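Local coordinates for Alr3699 protein (Nostoc sp., PDB 4XSU) that belongs to the GT-B class of glycosyltransferases, with two Rossmann-like domains, and holds UDP and alpha-D-glucopyranose in the crystal, at residues A88-T93 with A112-I117; L99-T104 with P121-L126; G220-I225 with T289-E294. One frame throughout, in Å; residues are numbered along the deposited sequence.

Contact 1: residues A88-T93 with A112-I117; sequences AKVVQT and AIASFI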
loop_
_atom_site.group_PDB
_atom_site.type_symbol
_atom_site.label_atom_id
_atom_site.label_comp_id
_atom_site.label_asym_id
_atom_site.label_seq_id
_atom_site.Cartn_x
_atom_site.Cartn_y
_atom_site.Cartn_z
ATOM N N ALA B 88 -8.256 1.513 0.320
ATOM C CA ALA B 88 -9.202 2.469 -0.266
ATOM C C ALA B 88 -10.505 2.468 0.498
ATOM O O ALA B 88 -11.022 3.526 0.851
ATOM C CB ALA B 88 -9.453 2.151 -1.740
ATOM N N LYS B 89 -11.025 1.270 0.747
ATOM C CA LYS B 89 -12.250 1.107 1.541
ATOM C C LYS B 89 -12.137 1.748 2.925
ATOM O O LYS B 89 -13.044 2.466 3.378
ATOM C CB LYS B 89 -12.555 -0.364 1.715
ATOM C CG LYS B 89 -12.864 -1.076 0.412
ATOM C CD LYS B 89 -12.696 -2.582 0.535
ATOM C CE LYS B 89 -13.183 -3.281 -0.718
ATOM N NZ LYS B 89 -12.954 -4.743 -0.642
ATOM N N VAL B 90 -11.009 1.508 3.584
ATOM C CA VAL B 90 -10.799 2.040 4.925
ATOM C C VAL B 90 -10.684 3.548 4.882
ATOM O O VAL B 90 -11.305 4.245 5.695
ATOM C CB VAL B 90 -9.550 1.432 5.584
ATOM C CG1 VAL B 90 -9.210 2.144 6.887
ATOM C CG2 VAL B 90 -9.755 -0.056 5.825
ATOM N N VAL B 91 -9.909 4.050 3.919
ATOM C CA VAL B 91 -9.789 5.503 3.707
ATOM C C VAL B 91 -11.165 6.141 3.538
ATOM O O VAL B 91 -11.440 7.219 4.077
ATOM C CB VAL B 91 -8.945 5.847 2.452
ATOM C CG1 VAL B 91 -9.018 7.344 2.157
ATOM C CG2 VAL B 91 -7.487 5.428 2.617
ATOM N N GLN B 92 -12.019 5.476 2.770
ATOM C CA GLN B 92 -13.347 6.003 2.481
ATOM C C GLN B 92 -14.133 6.101 3.782
ATOM O O GLN B 92 -14.606 7.174 4.163
ATOM C CB GLN B 92 -14.070 5.111 1.466
ATOM C CG GLN B 92 -15.321 5.737 0.861
ATOM C CD GLN B 92 -15.505 5.371 -0.606
ATOM O OE1 GLN B 92 -14.892 5.981 -1.492
ATOM N NE2 GLN B 92 -16.349 4.377 -0.871
ATOM N N THR B 93 -14.226 4.966 4.471
ATOM C CA THR B 93 -14.873 4.878 5.778
ATOM C C THR B 93 -14.344 5.934 6.756
ATOM O O THR B 93 -15.109 6.655 7.392
ATOM C CB THR B 93 -14.643 3.487 6.369
ATOM O OG1 THR B 93 -15.013 2.494 5.399
ATOM C CG2 THR B 93 -15.458 3.306 7.599
ATOM N N ALA B 112 -2.416 4.887 9.017
ATOM C CA ALA B 112 -1.588 6.012 8.595
ATOM C C ALA B 112 -2.060 6.593 7.224
ATOM O O ALA B 112 -2.360 7.785 7.064
ATOM C CB ALA B 112 -0.160 5.560 8.501
ATOM N N ILE B 113 -2.142 5.716 6.241
ATOM C CA ILE B 113 -2.589 6.122 4.940
ATOM C C ILE B 113 -3.893 6.872 5.058
ATOM O O ILE B 113 -3.990 8.027 4.649
ATOM C CB ILE B 113 -2.713 4.901 4.031
ATOM C CG1 ILE B 113 -1.318 4.319 3.776
ATOM C CG2 ILE B 113 -3.367 5.268 2.709
ATOM C CD1 ILE B 113 -1.345 2.974 3.068
ATOM N N ALA B 114 -4.886 6.238 5.669
ATOM C CA ALA B 114 -6.211 6.856 5.825
ATOM C C ALA B 114 -6.188 8.061 6.724
ATOM O O ALA B 114 -7.053 8.913 6.622
ATOM C CB ALA B 114 -7.212 5.852 6.354
ATOM N N SER B 115 -5.216 8.137 7.624
ATOM C CA SER B 115 -5.063 9.350 8.437
ATOM C C SER B 115 -4.724 10.540 7.522
ATOM O O SER B 115 -5.308 11.615 7.621
ATOM C CB SER B 115 -3.966 9.170 9.502
ATOM O OG SER B 115 -3.674 10.394 10.163
ATOM N N PHE B 116 -3.765 10.324 6.632
ATOM C CA PHE B 116 -3.308 11.374 5.729
ATOM C C PHE B 116 -4.369 11.788 4.710
ATOM O O PHE B 116 -4.698 12.965 4.555
ATOM C CB PHE B 116 -2.081 10.909 4.971
ATOM C CG PHE B 116 -1.586 11.915 3.999
ATOM C CD1 PHE B 116 -0.958 13.059 4.448
ATOM C CD2 PHE B 116 -1.786 11.743 2.646
ATOM C CE1 PHE B 116 -0.508 14.005 3.558
ATOM C CE2 PHE B 116 -1.338 12.683 1.755
ATOM C CZ PHE B 116 -0.701 13.813 2.212
ATOM N N ILE B 117 -4.915 10.808 4.021
ATOM C CA ILE B 117 -5.857 11.102 2.973
ATOM C C ILE B 117 -7.164 11.670 3.523
ATOM O O ILE B 117 -7.675 12.658 3.002
ATOM C CB ILE B 117 -6.141 9.873 2.136
ATOM C CG1 ILE B 117 -4.849 9.414 1.457
ATOM C CG2 ILE B 117 -7.207 10.192 1.125
ATOM C CD1 ILE B 117 -4.994 8.124 0.663
#

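Contact 2: residues L99-T104 with P121-L126; sequences LIYANT and PLVYHL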
loop_
_atom_site.group_PDB
_atom_site.type_symbol
_atom_site.label_atom_id
_atom_site.label_comp_id
_atom_site.label_asym_id
_atom_site.label_seq_id
_atom_site.Cartn_x
_atom_site.Cartn_y
_atom_site.Cartn_z
ATOM N N LEU B 99 -11.669 9.979 14.502
ATOM C CA LEU B 99 -10.407 9.434 14.996
ATOM C C LEU B 99 -10.132 8.061 14.454
ATOM O O LEU B 99 -11.038 7.254 14.311
ATOM C CB LEU B 99 -10.450 9.335 16.517
ATOM C CG LEU B 99 -9.224 8.754 17.210
ATOM C CD1 LEU B 99 -8.103 9.762 17.298
ATOM C CD2 LEU B 99 -9.603 8.328 18.602
ATOM N N ILE B 100 -8.864 7.787 14.191
ATOM C CA ILE B 100 -8.459 6.465 13.767
ATOM C C ILE B 100 -7.604 5.907 14.858
ATOM O O ILE B 100 -6.588 6.508 15.237
ATOM C CB ILE B 100 -7.673 6.480 12.447
ATOM C CG1 ILE B 100 -8.519 7.148 11.354
ATOM C CG2 ILE B 100 -7.299 5.064 12.031
ATOM C CD1 ILE B 100 -7.766 7.436 10.072
ATOM N N TYR B 101 -8.035 4.750 15.354
ATOM C CA TYR B 101 -7.392 4.066 16.468
ATOM C C TYR B 101 -6.867 2.721 15.949
ATOM O O TYR B 101 -7.627 1.765 15.732
ATOM C CB TYR B 101 -8.417 3.885 17.595
ATOM C CG TYR B 101 -7.862 3.581 18.977
ATOM C CD1 TYR B 101 -7.271 2.372 19.256
ATOM C CD2 TYR B 101 -7.994 4.498 20.024
ATOM C CE1 TYR B 101 -6.790 2.086 20.524
ATOM C CE2 TYR B 101 -7.522 4.218 21.301
ATOM C CZ TYR B 101 -6.927 3.008 21.549
ATOM O OH TYR B 101 -6.436 2.704 22.801
ATOM N N ALA B 102 -5.562 2.656 15.728
ATOM C CA ALA B 102 -5.002 1.476 15.131
ATOM C C ALA B 102 -4.440 0.557 16.206
ATOM O O ALA B 102 -3.533 0.951 16.975
ATOM C CB ALA B 102 -3.919 1.856 14.139
ATOM N N ASN B 103 -4.928 -0.680 16.213
ATOM C CA ASN B 103 -4.577 -1.605 17.275
ATOM C C ASN B 103 -3.494 -2.591 16.962
ATOM O O ASN B 103 -3.077 -3.268 17.869
ATOM C CB ASN B 103 -5.812 -2.360 17.782
ATOM C CG ASN B 103 -5.634 -2.880 19.212
ATOM O OD1 ASN B 103 -5.404 -2.109 20.145
ATOM N ND2 ASN B 103 -5.705 -4.183 19.376
ATOM N N THR B 104 -3.073 -2.714 15.698
ATOM C CA THR B 104 -1.970 -3.627 15.303
ATOM C C THR B 104 -1.068 -2.995 14.246
ATOM O O THR B 104 -1.366 -1.931 13.709
ATOM C CB THR B 104 -2.505 -4.959 14.757
ATOM O OG1 THR B 104 -3.267 -4.733 13.562
ATOM C CG2 THR B 104 -3.423 -5.662 15.789
ATOM N N PRO B 121 -6.966 12.515 12.751
ATOM C CA PRO B 121 -5.887 12.162 13.658
ATOM C C PRO B 121 -5.856 10.653 13.932
ATOM O O PRO B 121 -6.877 9.967 13.842
ATOM C CB PRO B 121 -6.203 12.977 14.922
ATOM C CG PRO B 121 -7.665 13.234 14.868
ATOM C CD PRO B 121 -8.017 13.314 13.417
ATOM N N LEU B 122 -4.665 10.155 14.230
ATOM C CA LEU B 122 -4.427 8.738 14.354
ATOM C C LEU B 122 -3.804 8.443 15.705
ATOM O O LEU B 122 -2.833 9.118 16.123
ATOM C CB LEU B 122 -3.468 8.270 13.268
ATOM C CG LEU B 122 -2.841 6.868 13.383
ATOM C CD1 LEU B 122 -3.809 5.769 12.950
ATOM C CD2 LEU B 122 -1.558 6.799 12.555
ATOM N N VAL B 123 -4.347 7.410 16.359
ATOM C CA VAL B 123 -3.743 6.856 17.568
ATOM C C VAL B 123 -3.230 5.478 17.299
ATOM O O VAL B 123 -3.928 4.646 16.727
ATOM C CB VAL B 123 -4.744 6.784 18.720
ATOM C CG1 VAL B 123 -4.139 6.030 19.886
ATOM C CG2 VAL B 123 -5.145 8.188 19.162
ATOM N N TYR B 124 -2.010 5.239 17.735
ATOM C CA TYR B 124 -1.436 3.903 17.704
ATOM C C TYR B 124 -1.444 3.216 19.108
ATOM O O TYR B 124 -0.687 3.586 20.012
ATOM C CB TYR B 124 0.005 3.988 17.209
ATOM C CG TYR B 124 0.739 2.659 17.043
ATOM C CD1 TYR B 124 0.068 1.469 16.766
ATOM C CD2 TYR B 124 2.115 2.620 17.102
ATOM C CE1 TYR B 124 0.777 0.277 16.580
ATOM C CE2 TYR B 124 2.820 1.440 16.913
ATOM C CZ TYR B 124 2.150 0.282 16.654
ATOM O OH TYR B 124 2.905 -0.869 16.492
ATOM N N HIS B 125 -2.251 2.179 19.267
ATOM C CA HIS B 125 -2.182 1.371 20.478
ATOM C C HIS B 125 -1.201 0.276 20.263
ATOM O O HIS B 125 -1.467 -0.630 19.480
ATOM C CB HIS B 125 -3.529 0.775 20.839
ATOM C CG HIS B 125 -3.656 0.490 22.302
ATOM N ND1 HIS B 125 -4.700 0.962 23.071
ATOM C CD2 HIS B 125 -2.829 -0.175 23.150
ATOM C CE1 HIS B 125 -4.523 0.574 24.322
ATOM N NE2 HIS B 125 -3.398 -0.117 24.397
ATOM N N LEU B 126 -0.080 0.350 20.966
ATOM C CA LEU B 126 1.025 -0.589 20.786
ATOM C C LEU B 126 0.919 -1.776 21.783
ATOM O O LEU B 126 0.956 -1.561 22.986
ATOM C CB LEU B 126 2.327 0.164 21.008
ATOM C CG LEU B 126 3.617 -0.620 20.921
ATOM C CD1 LEU B 126 3.806 -1.206 19.538
ATOM C CD2 LEU B 126 4.799 0.269 21.286
HETATM O O HOH W 1 -0.584 -2.863 18.707
#

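Contact 3: residues G220-I225 with T289-E294; sequences GQHILI and TSTAPE. With GLC (alpha-D-glucopyranose), chain J.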
loop_
_atom_site.group_PDB
_atom_site.type_symbol
_atom_site.label_atom_id
_atom_site.label_comp_id
_atom_site.label_asym_id
_atom_site.label_seq_id
_atom_site.Cartn_x
_atom_site.Cartn_y
_atom_site.Cartn_z
ATOM N N GLY B 220 6.704 -20.863 25.070
ATOM C CA GLY B 220 7.439 -21.810 25.903
ATOM C C GLY B 220 6.623 -22.852 26.654
ATOM O O GLY B 220 6.953 -23.164 27.798
ATOM N N GLN B 221 5.575 -23.406 26.032
ATOM C CA GLN B 221 4.872 -24.553 26.638
ATOM C C GLN B 221 5.847 -25.706 26.850
ATOM O O GLN B 221 5.718 -26.466 27.792
ATOM C CB GLN B 221 3.704 -25.041 25.799
ATOM C CG GLN B 221 2.463 -24.147 25.817
ATOM C CD GLN B 221 2.568 -23.007 24.827
ATOM O OE1 GLN B 221 3.598 -22.854 24.157
ATOM N NE2 GLN B 221 1.513 -22.211 24.718
ATOM N N HIS B 222 6.831 -25.821 25.975
ATOM C CA HIS B 222 7.834 -26.859 26.102
ATOM C C HIS B 222 8.785 -26.679 27.269
ATOM O O HIS B 222 9.578 -27.575 27.566
ATOM C CB HIS B 222 8.660 -26.932 24.826
ATOM C CG HIS B 222 9.486 -25.718 24.573
ATOM N ND1 HIS B 222 8.937 -24.511 24.192
ATOM C CD2 HIS B 222 10.824 -25.525 24.640
ATOM C CE1 HIS B 222 9.903 -23.625 24.039
ATOM N NE2 HIS B 222 11.057 -24.215 24.299
ATOM N N ILE B 223 8.770 -25.511 27.898
ATOM C CA ILE B 223 9.619 -25.313 29.066
ATOM C C ILE B 223 8.903 -25.924 30.252
ATOM O O ILE B 223 9.511 -26.650 31.031
ATOM C CB ILE B 223 9.971 -23.819 29.316
ATOM C CG1 ILE B 223 10.779 -23.257 28.141
ATOM C CG2 ILE B 223 10.796 -23.653 30.585
ATOM C CD1 ILE B 223 12.106 -23.966 27.875
ATOM N N LEU B 224 7.614 -25.632 30.373
ATOM C CA LEU B 224 6.794 -26.201 31.422
ATOM C C LEU B 224 6.838 -27.722 31.338
ATOM O O LEU B 224 7.009 -28.420 32.356
ATOM C CB LEU B 224 5.346 -25.720 31.289
ATOM C CG LEU B 224 4.347 -26.430 32.189
ATOM C CD1 LEU B 224 4.893 -26.463 33.611
ATOM C CD2 LEU B 224 2.983 -25.738 32.181
ATOM N N ILE B 225 6.688 -28.242 30.123
ATOM C CA ILE B 225 6.655 -29.682 29.946
ATOM C C ILE B 225 7.966 -30.260 30.436
ATOM O O ILE B 225 7.948 -31.219 31.193
ATOM C CB ILE B 225 6.372 -30.096 28.493
ATOM C CG1 ILE B 225 4.908 -29.779 28.155
ATOM C CG2 ILE B 225 6.679 -31.577 28.279
ATOM C CD1 ILE B 225 4.602 -29.859 26.677
ATOM N N THR B 289 5.473 -18.856 30.779
ATOM C CA THR B 289 6.803 -19.427 30.534
ATOM C C THR B 289 7.515 -18.944 29.269
ATOM O O THR B 289 8.425 -19.627 28.771
ATOM C CB THR B 289 6.688 -20.967 30.443
ATOM O OG1 THR B 289 5.885 -21.345 29.292
ATOM C CG2 THR B 289 6.072 -21.507 31.753
ATOM N N SER B 290 7.128 -17.779 28.762
ATOM C CA SER B 290 7.668 -17.256 27.491
ATOM C C SER B 290 9.185 -17.186 27.444
ATOM O O SER B 290 9.798 -16.622 28.329
ATOM C CB SER B 290 7.105 -15.876 27.212
ATOM O OG SER B 290 5.685 -15.940 27.119
ATOM N N THR B 291 9.770 -17.763 26.393
ATOM C CA THR B 291 11.207 -17.726 26.137
ATOM C C THR B 291 11.689 -16.435 25.421
ATOM O O THR B 291 12.880 -16.297 25.087
ATOM C CB THR B 291 11.611 -18.912 25.253
ATOM O OG1 THR B 291 10.609 -19.103 24.254
ATOM C CG2 THR B 291 11.709 -20.162 26.061
ATOM N N ALA B 292 10.765 -15.511 25.170
ATOM C CA ALA B 292 11.105 -14.221 24.613
ATOM C C ALA B 292 10.245 -13.215 25.355
ATOM O O ALA B 292 9.159 -13.566 25.805
ATOM C CB ALA B 292 10.837 -14.179 23.107
ATOM N N PRO B 293 10.736 -11.973 25.506
ATOM C CA PRO B 293 10.076 -11.052 26.419
ATOM C C PRO B 293 8.612 -10.817 26.108
ATOM O O PRO B 293 8.267 -10.545 24.969
ATOM C CB PRO B 293 10.894 -9.758 26.259
ATOM C CG PRO B 293 12.273 -10.215 25.882
ATOM C CD PRO B 293 12.043 -11.446 25.034
ATOM N N GLU B 294 7.788 -10.850 27.128
ATOM C CA GLU B 294 6.383 -10.697 26.966
ATOM C C GLU B 294 6.027 -9.267 27.079
ATOM O O GLU B 294 6.422 -8.639 28.015
ATOM C CB GLU B 294 5.673 -11.430 28.075
ATOM C CG GLU B 294 4.172 -11.369 27.984
ATOM C CD GLU B 294 3.625 -12.404 27.054
ATOM O OE1 GLU B 294 4.156 -13.508 27.009
ATOM O OE2 GLU B 294 2.663 -12.113 26.369
HETATM C C1 GLC J . -0.457 -8.061 23.141
HETATM C C2 GLC J . 0.870 -8.492 23.771
HETATM C C3 GLC J . 0.732 -9.051 25.188
HETATM C C4 GLC J . -0.361 -8.333 25.981
HETATM C C5 GLC J . -1.650 -8.099 25.185
HETATM C C6 GLC J . -1.984 -6.612 25.134
HETATM O O1 GLC J . -0.500 -8.504 21.780
HETATM O O2 GLC J . 1.484 -9.482 22.936
HETATM O O3 GLC J . 1.981 -8.921 25.874
HETATM O O4 GLC J . -0.666 -9.097 27.153
HETATM O O5 GLC J . -1.571 -8.606 23.850
HETATM O O6 GLC J . -2.511 -6.198 26.399
#

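Contact 1: residues A88-T93 with A112-I117
Val91 carries most of the contact between segments 88-93 and 112-117, and its two methyls divide the work. The first torsion (chi1 172°) sets CG1 anti to the backbone N and CG2 anti to the carbonyl carbon, spreading both branches from CB over the other helix. Behind the fork, Val91 CA rests against Ala114 CB at 3.7 Å. Farther out, Val91 CG2 settles on the flank of Ala114, 3.7 Å from Ala114 CA, and brushes Ile113 CG2 at 4.1 Å. Val91 CG1 turns along the helix to Ile117, where it lies 3.5 Å from Ile117 CG2 and 3.8 Å from Ile117 CB; these two branched side chains cross at about a right angle. Val90 adds a looser touch from CG1 to Ala114 CB. The small Ala114 fits the close approach, the axes of the short segments coming to 8.7 Å at a crossing angle of -46°. Phe77 packs on both Val91 and Ile117, while Phe116 O, one residue before Ile117, accepts a hydrogen bond from Arg141 of the second subunit. Only carbon atoms, mostly methyls, meet across the contact, so it rests on shape and the exclusion of water, without directional bonds.

Contact 2: residues L99-T104 with P121-L126
Tyr101 and His125, two residues of one sheet face on neighbouring strands, meet rim to rim: their centroids stand 5.6 Å apart with the planes at 43°, and neither ring covers the other. Tyr101 OH and His125 ND1 are hydrogen-bonded; the modelled 2.5 Å is very short and its exact length doubtful. With CG anti to the backbone N (chi1 -162°), the tyrosine ring leans toward the second strand, and Val123 CG1 sits over one of its faces, 4.3 Å from the ring centroid, in a CH-pi contact. Asn103 runs alongside His125 in the same direction, its OD1 3.5 Å from His125 CB; that oxygen is hydrogen-bonded to His127, whose ring stacks on His125. On the other face, the side chains of Ile100 and Leu122 cross obliquely, Ile100 CG2 lying 3.7 Å from Leu122 CD1, and Tyr124 turns an edge to the Ala102 carbonyl, CD1 to O 3.6 Å. Between the faces, four backbone hydrogen bonds join the strands, among them Val123 N to Ile100 O (2.7 Å) and Ala102 N to Val123 O (2.8 Å). Past the final bond, His125 N to Ala102 O, a water donates to both Asn103 O and His125 O. Strands 99-102 and 122-126 lie parallel in adjacent places, linked by helix 105-118: the beta-alpha-beta crossover of a Rossmann-like domain, as in the N-terminal half of GT-B glycosyltransferases.

Contact 3: residues G220-I225 with T289-E294
Polar contact between the segments centres on Thr289, whose OG1 lies 2.6 Å from Gly220 O and has Lys219 O and His211 NE2 as further hydrogen-bonding partners. Chi1 of 64° tucks this hydroxyl between its own backbone N and carbonyl carbon, facing the start of the helix. Gly220 O also receives Ile223 N from the first helical turn. At the N-cap position Gly220 has a positive phi (61°), and Thr289 O occupies the place where a side chain would begin, so the backbones can come close, Gly220 CA to Ser290 CA measuring 4.8 Å. The apolar contacts are modest: Ile223 CG1 meets Thr291 CG2 at 3.8 Å, and Leu224 CB approaches Thr289 CG2 at 4.3 Å. Within the loop, Ser290 OG donates to Glu294 OE1 (2.9 Å), which His288 NE2 also binds, so two groups grip this oxygen, while Glu294 OE2 forms a salt bridge with Lys219 and a weak hydrogen bond, 3.3 Å long, with O3 of the alpha-D-glucopyranose. Helix 221-228 thus meets the loop that follows strand 285-287. Leu224 packs on Val209 and His211 of strand 207-211, the sheet neighbour of strand 285-287, and Leu339 of helix 336-348 touches both Leu224 and Thr289.

Overall arrangement
Contacts 1 and 2 interlock along the chain in the order 88-93, 99-104, 112-117, 121-126, and their centres are 13 Å apart. Helix 105-118 belongs to contact 1 and is also the crossover of contact 2; it packs on the sheet where Ile100 CD1 reaches Ala114 and Ser115. Both lie in the seven-stranded N-terminal domain, contact 1 farther from the chain's centre. Contact 3 comes later, in the domain of the six-stranded sheet, about 30 Å from contact 2 and 39 Å from contact 1, centre to centre. Contacts 2 and 3 approach to about 10 Å at their nearest atoms, across the region where UDP and alpha-D-glucopyranose are bound between the domains.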